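Local coordinates for fatty acid binding protein (Schistosoma mansoni, PDB 1VYG) that binds long-chain fatty acids such as arachidonic and oleic acid inside a beta-barrel and may take part in their transport, at residues L12-N17 / I128-R133; S23-S28 / V120-V125; S92-T97 / I107-D112. One frame throughout, in Å; residues are numbered along the deposited sequence.

All three contacts belong to one antiparallel barrel, and all three touch the arachidonic acid inside it. Contact 1 and contact 3 hold its carboxylate from two directions: R129 and Y131 bind O2, while R109 binds O1, with the side chains of Y131 and R109 about 6 Å apart. The centres of these two contacts lie about 13 Å apart. Contact 2 is farther off, its centre about 17 Å from that of contact 1 and about 18 Å from that of contact 3, and its L25, V27 and V120 meet the hydrocarbon chain instead. Strands 104-112, 115-122 and 125-133, neighbours in the sheet, tie the three together; V120 CG1 packs on I107 CG1 at 3.8 Å.

Contact 1. Residues L12-N17 / I128-R133; sequences LSESHN and IRNYKR. With ACD (arachidonic acid), chain B.
L12 to H16 pair with I128 to Y131 as antiparallel strands, joining the first and last strands of the chain in the barrel of the fatty-acid binding protein fold, and a classic beta bulge breaks their register. S13 and E14 both face N130. The S13 N-H gives N130 O a nearly straight bond of 2.9 Å, S13 OG reaches the same oxygen from above the carbonyl plane, E14 N adds a weak bond, and N130 N binds E14 O in return. Beyond the bulge S15 and R129 form a non-hydrogen-bonded pair, and H16 and I128 a two-bond pair.

The side chains of L12, S15, R129 and Y131 share the face turned to the ligand, whereas those of E14, H16, N130 and I128 lie on the other face of the sheet. L12 works on two flat groups at once. Its CB sits over the face of the Y131 ring, 4.0 Å from the centroid, in a CH-pi contact; with CG anti to the backbone N (chi1 -179°), CD1 then lies 3.9 Å above the middle of the R129 guanidinium. F18 adds a cation-pi contact to the same arginine.

A bend at chi3 (78°) brings R129 NH2 back to S15 OG while NE faces the carboxylate. NH2 of R129 donates to S15 OG at 3.1 Å, the hydroxyl lying in the guanidinium plane, which should hold the group's rotation steady. R129 NE donates to O2 of arachidonic acid, also at 3.1 Å. R129 and Y131 make up the Arg-X-Tyr pair familiar from fatty-acid binding proteins and are established ligand-binding residues here. Y131 OH also donates to O2 of arachidonic acid, which lies in the plane of the tyrosine ring; the modelled separation is too short to be trusted in detail.

Contact 2. Residues S23-S28 / V120-V125; sequences SKLGVS and VTVGDV. With ACD (arachidonic acid), chain B.
K24 reaches from the end of the first lid helix across to V122, D124 and V125 at the type II' turn between two barrel strands, so the contact joins the helical lid to a hairpin of the barrel. From the CB the lysine chain heads for the strand. K24 CG lies against V122 CG1 at 3.5 Å, the two side chains running antiparallel alongside one another. K24 CD comes next, 3.3 Å from V122 O and 3.6 Å from V125 CG2. The chain bends at chi3 (-104°), CE passes over the same two partners, and K24 NZ arrives at D124 OD2, 2.8 Å away, in a salt bridge whose hydrogen-bond geometry is weak, the lysine chain running at about a right angle to the aspartate side chain. K24 NZ also has a weak bond to V122 O at 3.4 Å.

Behind it L25 turns inward: CD2 packs on V122 CG2 at 3.8 Å, and CD1 touches C8 of arachidonic acid at 3.4 Å. G26, at positive phi, ends the helix in a Schellman motif. The chemistry thus splits by depth: an apolar join beside the ligand's hydrocarbon chain, and towards the surface an ion pair whose charge, with exposed D124, is probably softened by water.

Contact 3. Residues S92-T97 / I107-D112; sequences SKLTQT and IVREVD. With ACD (arachidonic acid), chain B.
S92 meets V111 first, its carbonyl O accepting the V111 N-H at 2.7 Å just before the strand begins. K93 stands opposite E110 as a non-hydrogen-bonded pair. Its chain bends at chi2 and chi3, which brings K93 CD against both E110 CG, at 3.6 Å, and V108 CG1; K93 NZ stops 4.2 Å from E110 OE1, too far for a salt bridge, so the aliphatic parts do the touching. L94 and R109 come next, exchanging two backbone bonds, and L94 CD1 rests against R109 CB. L94 itself turns into the barrel, where F6 and M51 are among its neighbours.

These strands are the two arms of a beta hairpin, 93-99 and 104-112, in the wall of the fatty-acid binding barrel, and their side chains alternate: K93, T95, V108 and E110 on one face, L94, Q96, I107 and R109 on the ligand's side. At T95 the methyl CG2 lies alongside V108 CG2 at 3.9 Å, the two side chains running abreast, while OG1 bonds to N89.

Q96 closes the walk. Its backbone pairs with I107 through two bonds, both with the donor lifted out of the carbonyl plane, and its side chain, extended beyond CG, carries Q96 OE1 to R109 NH1 at 2.9 Å. That bond is bent (140°): NH1 lies in the amide's carbonyl plane, but OE1 is tilted from the guanidinium plane, the two planes standing 52° apart. This glutamine is a second-shell residue: it holds one nitrogen of R109 while NH2 donates to O1 of arachidonic acid at 2.9 Å, in the guanidinium plane, and I107 CD1 touches the ligand's C5.

Contact 1. Residues L12-N17 / I128-R133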
# COMPACT_ATOMS: atom_id res chain seq x y z
N LEU A 12 -7.05 1.34 -8.35
CA LEU A 12 -5.86 1.17 -9.17
C LEU A 12 -6.22 1.36 -10.63
O LEU A 12 -7.26 0.89 -11.08
CB LEU A 12 -5.27 -0.23 -8.97
CG LEU A 12 -4.00 -0.60 -9.73
CD1 LEU A 12 -2.79 0.03 -9.12
CD2 LEU A 12 -3.85 -2.08 -9.73
N SER A 13 -5.37 2.08 -11.36
CA SER A 13 -5.54 2.27 -12.79
C SER A 13 -4.33 1.83 -13.56
O SER A 13 -4.46 1.29 -14.65
CB SER A 13 -5.84 3.74 -13.12
OG SER A 13 -4.88 4.60 -12.55
N GLU A 14 -3.13 2.06 -13.04
CA GLU A 14 -1.93 1.53 -13.68
C GLU A 14 -0.89 1.03 -12.70
O GLU A 14 -0.73 1.56 -11.61
CB GLU A 14 -1.28 2.54 -14.60
CG GLU A 14 -2.03 3.84 -14.73
CD GLU A 14 -1.17 4.92 -15.33
OE1 GLU A 14 -1.24 6.07 -14.83
OE2 GLU A 14 -0.43 4.58 -16.29
N SER A 15 -0.18 0.00 -13.13
CA SER A 15 0.85 -0.62 -12.34
C SER A 15 2.05 -0.85 -13.25
O SER A 15 1.91 -1.47 -14.28
CB SER A 15 0.33 -1.94 -11.79
OG SER A 15 1.35 -2.63 -11.08
N HIS A 16 3.21 -0.35 -12.88
CA HIS A 16 4.41 -0.54 -13.68
C HIS A 16 5.49 -1.21 -12.84
O HIS A 16 5.81 -0.76 -11.73
CB HIS A 16 4.90 0.81 -14.23
CG HIS A 16 6.09 0.71 -15.15
ND1 HIS A 16 6.27 1.56 -16.21
CD2 HIS A 16 7.16 -0.11 -15.15
CE1 HIS A 16 7.40 1.27 -16.83
NE2 HIS A 16 7.96 0.25 -16.20
N ASN A 17 5.98 -2.33 -13.35
CA ASN A 17 7.11 -3.08 -12.82
C ASN A 17 6.78 -3.81 -11.52
O ASN A 17 7.66 -4.02 -10.70
CB ASN A 17 8.35 -2.18 -12.63
CG ASN A 17 9.61 -2.96 -12.37
OD1 ASN A 17 10.48 -2.54 -11.63
ND2 ASN A 17 9.71 -4.12 -12.99
N ILE A 128 5.65 1.20 -9.49
CA ILE A 128 4.85 2.38 -9.25
C ILE A 128 3.44 2.00 -9.61
O ILE A 128 3.20 1.40 -10.64
CB ILE A 128 5.34 3.57 -10.11
CG1 ILE A 128 6.71 4.02 -9.59
CG2 ILE A 128 4.30 4.70 -10.08
CD1 ILE A 128 7.38 5.07 -10.41
N ARG A 129 2.52 2.36 -8.74
CA ARG A 129 1.13 2.03 -8.91
C ARG A 129 0.32 3.28 -8.73
O ARG A 129 0.37 3.91 -7.71
CB ARG A 129 0.73 0.94 -7.93
CG ARG A 129 1.07 -0.42 -8.50
CD ARG A 129 1.35 -1.47 -7.48
NE ARG A 129 0.13 -2.00 -6.87
CZ ARG A 129 -0.71 -2.84 -7.46
NH1 ARG A 129 -1.77 -3.25 -6.79
NH2 ARG A 129 -0.52 -3.26 -8.70
N ASN A 130 -0.41 3.65 -9.77
CA ASN A 130 -1.28 4.79 -9.72
C ASN A 130 -2.72 4.40 -9.44
O ASN A 130 -3.23 3.44 -9.98
CB ASN A 130 -1.17 5.55 -11.00
CG ASN A 130 0.12 6.28 -11.10
OD1 ASN A 130 0.74 6.33 -12.15
ND2 ASN A 130 0.55 6.86 -10.00
N TYR A 131 -3.35 5.15 -8.55
CA TYR A 131 -4.75 5.01 -8.23
C TYR A 131 -5.48 6.29 -8.66
O TYR A 131 -5.04 7.38 -8.37
CB TYR A 131 -4.91 4.75 -6.73
CG TYR A 131 -4.48 3.36 -6.28
CD1 TYR A 131 -5.42 2.40 -5.97
CD2 TYR A 131 -3.13 3.02 -6.16
CE1 TYR A 131 -5.05 1.13 -5.55
CE2 TYR A 131 -2.75 1.75 -5.74
CZ TYR A 131 -3.72 0.81 -5.45
OH TYR A 131 -3.39 -0.44 -5.04
N LYS A 132 -6.57 6.15 -9.41
CA LYS A 132 -7.47 7.26 -9.70
C LYS A 132 -8.49 7.35 -8.56
O LYS A 132 -9.08 6.36 -8.15
CB LYS A 132 -8.18 7.07 -11.03
CG LYS A 132 -7.29 7.21 -12.26
CD LYS A 132 -8.12 7.21 -13.58
CE LYS A 132 -8.79 8.59 -13.83
NZ LYS A 132 -9.67 8.61 -15.04
N ARG A 133 -8.68 8.56 -8.09
CA ARG A 133 -9.62 8.88 -7.04
C ARG A 133 -11.03 8.53 -7.50
O ARG A 133 -11.39 8.82 -8.63
CB ARG A 133 -9.51 10.37 -6.79
CG ARG A 133 -10.22 10.91 -5.62
CD ARG A 133 -9.75 12.29 -5.26
NE ARG A 133 -9.71 12.40 -3.81
CZ ARG A 133 -8.80 13.04 -3.11
NH1 ARG A 133 -8.89 13.03 -1.79
NH2 ARG A 133 -7.79 13.70 -3.70
C1 ACD B . -0.68 -0.70 -3.07
C2 ACD B . 0.73 -1.18 -2.84
C3 ACD B . 0.67 -2.45 -2.01
C4 ACD B . 1.80 -3.39 -2.43
C5 ACD B . 2.86 -3.52 -1.34
C6 ACD B . 3.71 -4.56 -1.40
C7 ACD B . 3.64 -5.56 -2.53
C8 ACD B . 3.72 -6.88 -1.86
C9 ACD B . 2.95 -7.94 -2.11
C10 ACD B . 1.85 -8.04 -3.12
C11 ACD B . 1.72 -9.52 -3.35
C12 ACD B . 0.81 -10.06 -4.14
C13 ACD B . -0.19 -9.22 -4.86
C14 ACD B . -1.59 -9.73 -4.54
C15 ACD B . -2.68 -8.98 -4.69
C16 ACD B . -2.64 -7.56 -5.24
C17 ACD B . -3.10 -6.56 -4.19
C18 ACD B . -4.51 -6.88 -3.72
C19 ACD B . -4.47 -7.21 -2.24
C20 ACD B . -5.84 -7.62 -1.68
O1 ACD B . -1.40 -0.32 -2.15
O2 ACD B . -1.12 -0.73 -4.32

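Contact 2. Residues S23-S28 / V120-V125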
# COMPACT_ATOMS: atom_id res chain seq x y z
N SER A 23 8.13 -10.77 -7.16
CA SER A 23 8.94 -11.96 -7.41
C SER A 23 10.05 -11.93 -6.38
O SER A 23 10.41 -12.95 -5.83
CB SER A 23 9.58 -11.93 -8.80
OG SER A 23 8.59 -11.86 -9.80
N LYS A 24 10.60 -10.73 -6.17
CA LYS A 24 11.67 -10.50 -5.21
C LYS A 24 11.19 -10.69 -3.79
O LYS A 24 11.98 -11.01 -2.91
CB LYS A 24 12.27 -9.10 -5.42
CG LYS A 24 12.97 -8.51 -4.22
CD LYS A 24 13.91 -7.38 -4.60
CE LYS A 24 15.35 -7.81 -4.59
NZ LYS A 24 16.27 -6.65 -4.68
N LEU A 25 9.89 -10.51 -3.55
CA LEU A 25 9.29 -10.84 -2.26
C LEU A 25 9.01 -12.33 -2.07
O LEU A 25 8.57 -12.75 -1.02
CB LEU A 25 8.00 -10.04 -2.04
CG LEU A 25 8.29 -8.55 -1.90
CD1 LEU A 25 7.04 -7.72 -2.10
CD2 LEU A 25 8.94 -8.25 -0.52
N GLY A 26 9.25 -13.12 -3.10
CA GLY A 26 8.96 -14.54 -3.03
C GLY A 26 7.47 -14.85 -3.07
O GLY A 26 7.08 -15.99 -2.84
N VAL A 27 6.64 -13.86 -3.38
CA VAL A 27 5.22 -14.14 -3.58
C VAL A 27 5.14 -15.31 -4.54
O VAL A 27 5.91 -15.37 -5.50
CB VAL A 27 4.47 -12.93 -4.17
CG1 VAL A 27 3.00 -13.26 -4.40
CG2 VAL A 27 4.58 -11.75 -3.24
N SER A 28 4.25 -16.26 -4.27
CA SER A 28 4.17 -17.46 -5.10
C SER A 28 3.83 -17.05 -6.51
O SER A 28 3.41 -15.93 -6.75
CB SER A 28 3.12 -18.44 -4.58
OG SER A 28 1.81 -17.95 -4.83
N VAL A 120 6.51 1.31 -4.75
CA VAL A 120 6.86 0.18 -3.91
C VAL A 120 8.30 -0.27 -4.19
O VAL A 120 8.66 -0.55 -5.31
CB VAL A 120 5.88 -0.99 -4.07
CG1 VAL A 120 6.11 -2.00 -2.97
CG2 VAL A 120 4.44 -0.48 -4.01
N THR A 121 9.11 -0.33 -3.14
CA THR A 121 10.54 -0.56 -3.28
C THR A 121 11.00 -1.70 -2.38
O THR A 121 10.79 -1.68 -1.17
CB THR A 121 11.31 0.74 -2.96
OG1 THR A 121 10.67 1.85 -3.59
CG2 THR A 121 12.70 0.72 -3.60
N VAL A 122 11.56 -2.73 -2.99
CA VAL A 122 12.25 -3.77 -2.27
C VAL A 122 13.70 -3.76 -2.72
O VAL A 122 14.03 -4.19 -3.82
CB VAL A 122 11.63 -5.15 -2.52
CG1 VAL A 122 12.30 -6.21 -1.61
CG2 VAL A 122 10.12 -5.10 -2.29
N GLY A 123 14.55 -3.23 -1.85
CA GLY A 123 15.94 -3.02 -2.18
C GLY A 123 16.07 -2.06 -3.33
O GLY A 123 15.65 -0.90 -3.24
N ASP A 124 16.65 -2.55 -4.42
CA ASP A 124 16.91 -1.76 -5.61
C ASP A 124 15.78 -1.85 -6.65
O ASP A 124 15.87 -1.22 -7.69
CB ASP A 124 18.21 -2.25 -6.26
CG ASP A 124 18.12 -3.73 -6.67
OD1 ASP A 124 18.95 -4.18 -7.50
OD2 ASP A 124 17.26 -4.50 -6.19
N VAL A 125 14.76 -2.67 -6.38
CA VAL A 125 13.62 -2.82 -7.28
C VAL A 125 12.48 -1.87 -6.89
O VAL A 125 12.24 -1.61 -5.71
CB VAL A 125 13.10 -4.29 -7.30
CG1 VAL A 125 12.09 -4.49 -8.41
CG2 VAL A 125 14.25 -5.28 -7.48
C1 ACD B . -0.68 -0.70 -3.07
C2 ACD B . 0.73 -1.18 -2.84
C3 ACD B . 0.67 -2.45 -2.01
C4 ACD B . 1.80 -3.39 -2.43
C5 ACD B . 2.86 -3.52 -1.34
C6 ACD B . 3.71 -4.56 -1.40
C7 ACD B . 3.64 -5.56 -2.53
C8 ACD B . 3.72 -6.88 -1.86
C9 ACD B . 2.95 -7.94 -2.11
C10 ACD B . 1.85 -8.04 -3.12
C11 ACD B . 1.72 -9.52 -3.35
C12 ACD B . 0.81 -10.06 -4.14
C13 ACD B . -0.19 -9.22 -4.86
C14 ACD B . -1.59 -9.73 -4.54
C15 ACD B . -2.68 -8.98 -4.69
C16 ACD B . -2.64 -7.56 -5.24
C17 ACD B . -3.10 -6.56 -4.19
C18 ACD B . -4.51 -6.88 -3.72
C19 ACD B . -4.47 -7.21 -2.24
C20 ACD B . -5.84 -7.62 -1.68
O1 ACD B . -1.40 -0.32 -2.15
O2 ACD B . -1.12 -0.73 -4.32

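Contact 3. Residues S92-T97 / I107-D112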
# COMPACT_ATOMS: atom_id res chain seq x y z
N SER A 92 0.22 15.31 2.05
CA SER A 92 -0.13 14.55 0.85
C SER A 92 0.73 13.29 0.65
O SER A 92 0.60 12.60 -0.35
CB SER A 92 -0.08 15.47 -0.38
OG SER A 92 1.22 15.99 -0.56
N LYS A 93 1.57 12.95 1.61
CA LYS A 93 2.48 11.81 1.46
C LYS A 93 2.65 11.03 2.75
O LYS A 93 2.72 11.60 3.83
CB LYS A 93 3.85 12.30 0.95
CG LYS A 93 4.84 11.20 0.66
CD LYS A 93 5.70 11.48 -0.57
CE LYS A 93 7.17 11.64 -0.24
NZ LYS A 93 8.01 11.73 -1.48
N LEU A 94 2.68 9.71 2.64
CA LEU A 94 3.07 8.84 3.74
C LEU A 94 3.86 7.64 3.24
O LEU A 94 3.87 7.35 2.04
CB LEU A 94 1.86 8.42 4.57
CG LEU A 94 0.57 8.00 3.90
CD1 LEU A 94 0.74 6.60 3.36
CD2 LEU A 94 -0.62 8.07 4.86
N THR A 95 4.55 6.97 4.16
CA THR A 95 5.49 5.91 3.82
C THR A 95 5.40 4.70 4.76
O THR A 95 5.70 4.78 5.94
CB THR A 95 6.91 6.48 3.81
OG1 THR A 95 6.96 7.58 2.89
CG2 THR A 95 7.92 5.48 3.24
N GLN A 96 4.99 3.57 4.20
CA GLN A 96 4.73 2.37 4.94
C GLN A 96 5.87 1.44 4.66
O GLN A 96 5.98 0.93 3.54
CB GLN A 96 3.41 1.75 4.50
CG GLN A 96 3.28 0.27 4.81
CD GLN A 96 1.86 -0.23 4.74
OE1 GLN A 96 1.05 0.31 3.99
NE2 GLN A 96 1.57 -1.26 5.50
N THR A 97 6.71 1.20 5.66
CA THR A 97 7.78 0.22 5.51
C THR A 97 7.29 -1.08 6.13
O THR A 97 6.61 -1.07 7.14
CB THR A 97 9.13 0.74 6.08
OG1 THR A 97 9.30 0.30 7.42
CG2 THR A 97 9.17 2.28 6.20
N ILE A 107 6.71 1.51 0.97
CA ILE A 107 5.60 1.85 0.12
C ILE A 107 5.27 3.30 0.33
O ILE A 107 4.62 3.68 1.32
CB ILE A 107 4.39 0.96 0.45
CG1 ILE A 107 4.71 -0.51 0.20
CG2 ILE A 107 3.20 1.32 -0.39
CD1 ILE A 107 4.19 -1.41 1.27
N VAL A 108 5.75 4.13 -0.59
CA VAL A 108 5.44 5.54 -0.59
C VAL A 108 4.11 5.63 -1.32
O VAL A 108 3.97 5.08 -2.42
CB VAL A 108 6.59 6.37 -1.25
CG1 VAL A 108 6.35 7.87 -1.16
CG2 VAL A 108 7.95 6.04 -0.58
N ARG A 109 3.11 6.22 -0.66
CA ARG A 109 1.86 6.67 -1.24
C ARG A 109 1.83 8.18 -1.18
O ARG A 109 2.06 8.76 -0.15
CB ARG A 109 0.66 6.14 -0.46
CG ARG A 109 0.60 4.62 -0.36
CD ARG A 109 -0.68 4.10 0.27
NE ARG A 109 -0.78 2.68 0.04
CZ ARG A 109 -0.10 1.76 0.73
NH1 ARG A 109 0.68 2.08 1.75
NH2 ARG A 109 -0.23 0.49 0.41
N GLU A 110 1.51 8.81 -2.30
CA GLU A 110 1.57 10.25 -2.43
C GLU A 110 0.36 10.74 -3.21
O GLU A 110 0.16 10.34 -4.33
CB GLU A 110 2.84 10.64 -3.17
CG GLU A 110 3.16 12.11 -3.10
CD GLU A 110 4.36 12.51 -3.94
OE1 GLU A 110 5.07 11.59 -4.43
OE2 GLU A 110 4.55 13.75 -4.11
N VAL A 111 -0.46 11.57 -2.59
CA VAL A 111 -1.61 12.16 -3.26
C VAL A 111 -1.19 13.39 -4.05
O VAL A 111 -0.57 14.27 -3.51
CB VAL A 111 -2.70 12.57 -2.27
CG1 VAL A 111 -3.83 13.32 -3.00
CG2 VAL A 111 -3.24 11.34 -1.53
N ASP A 112 -1.55 13.41 -5.32
CA ASP A 112 -1.39 14.57 -6.18
C ASP A 112 -2.65 14.73 -7.04
O ASP A 112 -2.75 14.18 -8.15
CB ASP A 112 -0.14 14.41 -7.05
CG ASP A 112 0.17 15.66 -7.85
OD1 ASP A 112 1.14 15.65 -8.63
OD2 ASP A 112 -0.51 16.70 -7.74
C1 ACD B . -0.68 -0.70 -3.07
C2 ACD B . 0.73 -1.18 -2.84
C3 ACD B . 0.67 -2.45 -2.01
C4 ACD B . 1.80 -3.39 -2.43
C5 ACD B . 2.86 -3.52 -1.34
C6 ACD B . 3.71 -4.56 -1.40
C7 ACD B . 3.64 -5.56 -2.53
C8 ACD B . 3.72 -6.88 -1.86
C9 ACD B . 2.95 -7.94 -2.11
C10 ACD B . 1.85 -8.04 -3.12
C11 ACD B . 1.72 -9.52 -3.35
C12 ACD B . 0.81 -10.06 -4.14
C13 ACD B . -0.19 -9.22 -4.86
C14 ACD B . -1.59 -9.73 -4.54
C15 ACD B . -2.68 -8.98 -4.69
C16 ACD B . -2.64 -7.56 -5.24
C17 ACD B . -3.10 -6.56 -4.19
C18 ACD B . -4.51 -6.88 -3.72
C19 ACD B . -4.47 -7.21 -2.24
C20 ACD B . -5.84 -7.62 -1.68
O1 ACD B . -1.40 -0.32 -2.15
O2 ACD B . -1.12 -0.73 -4.32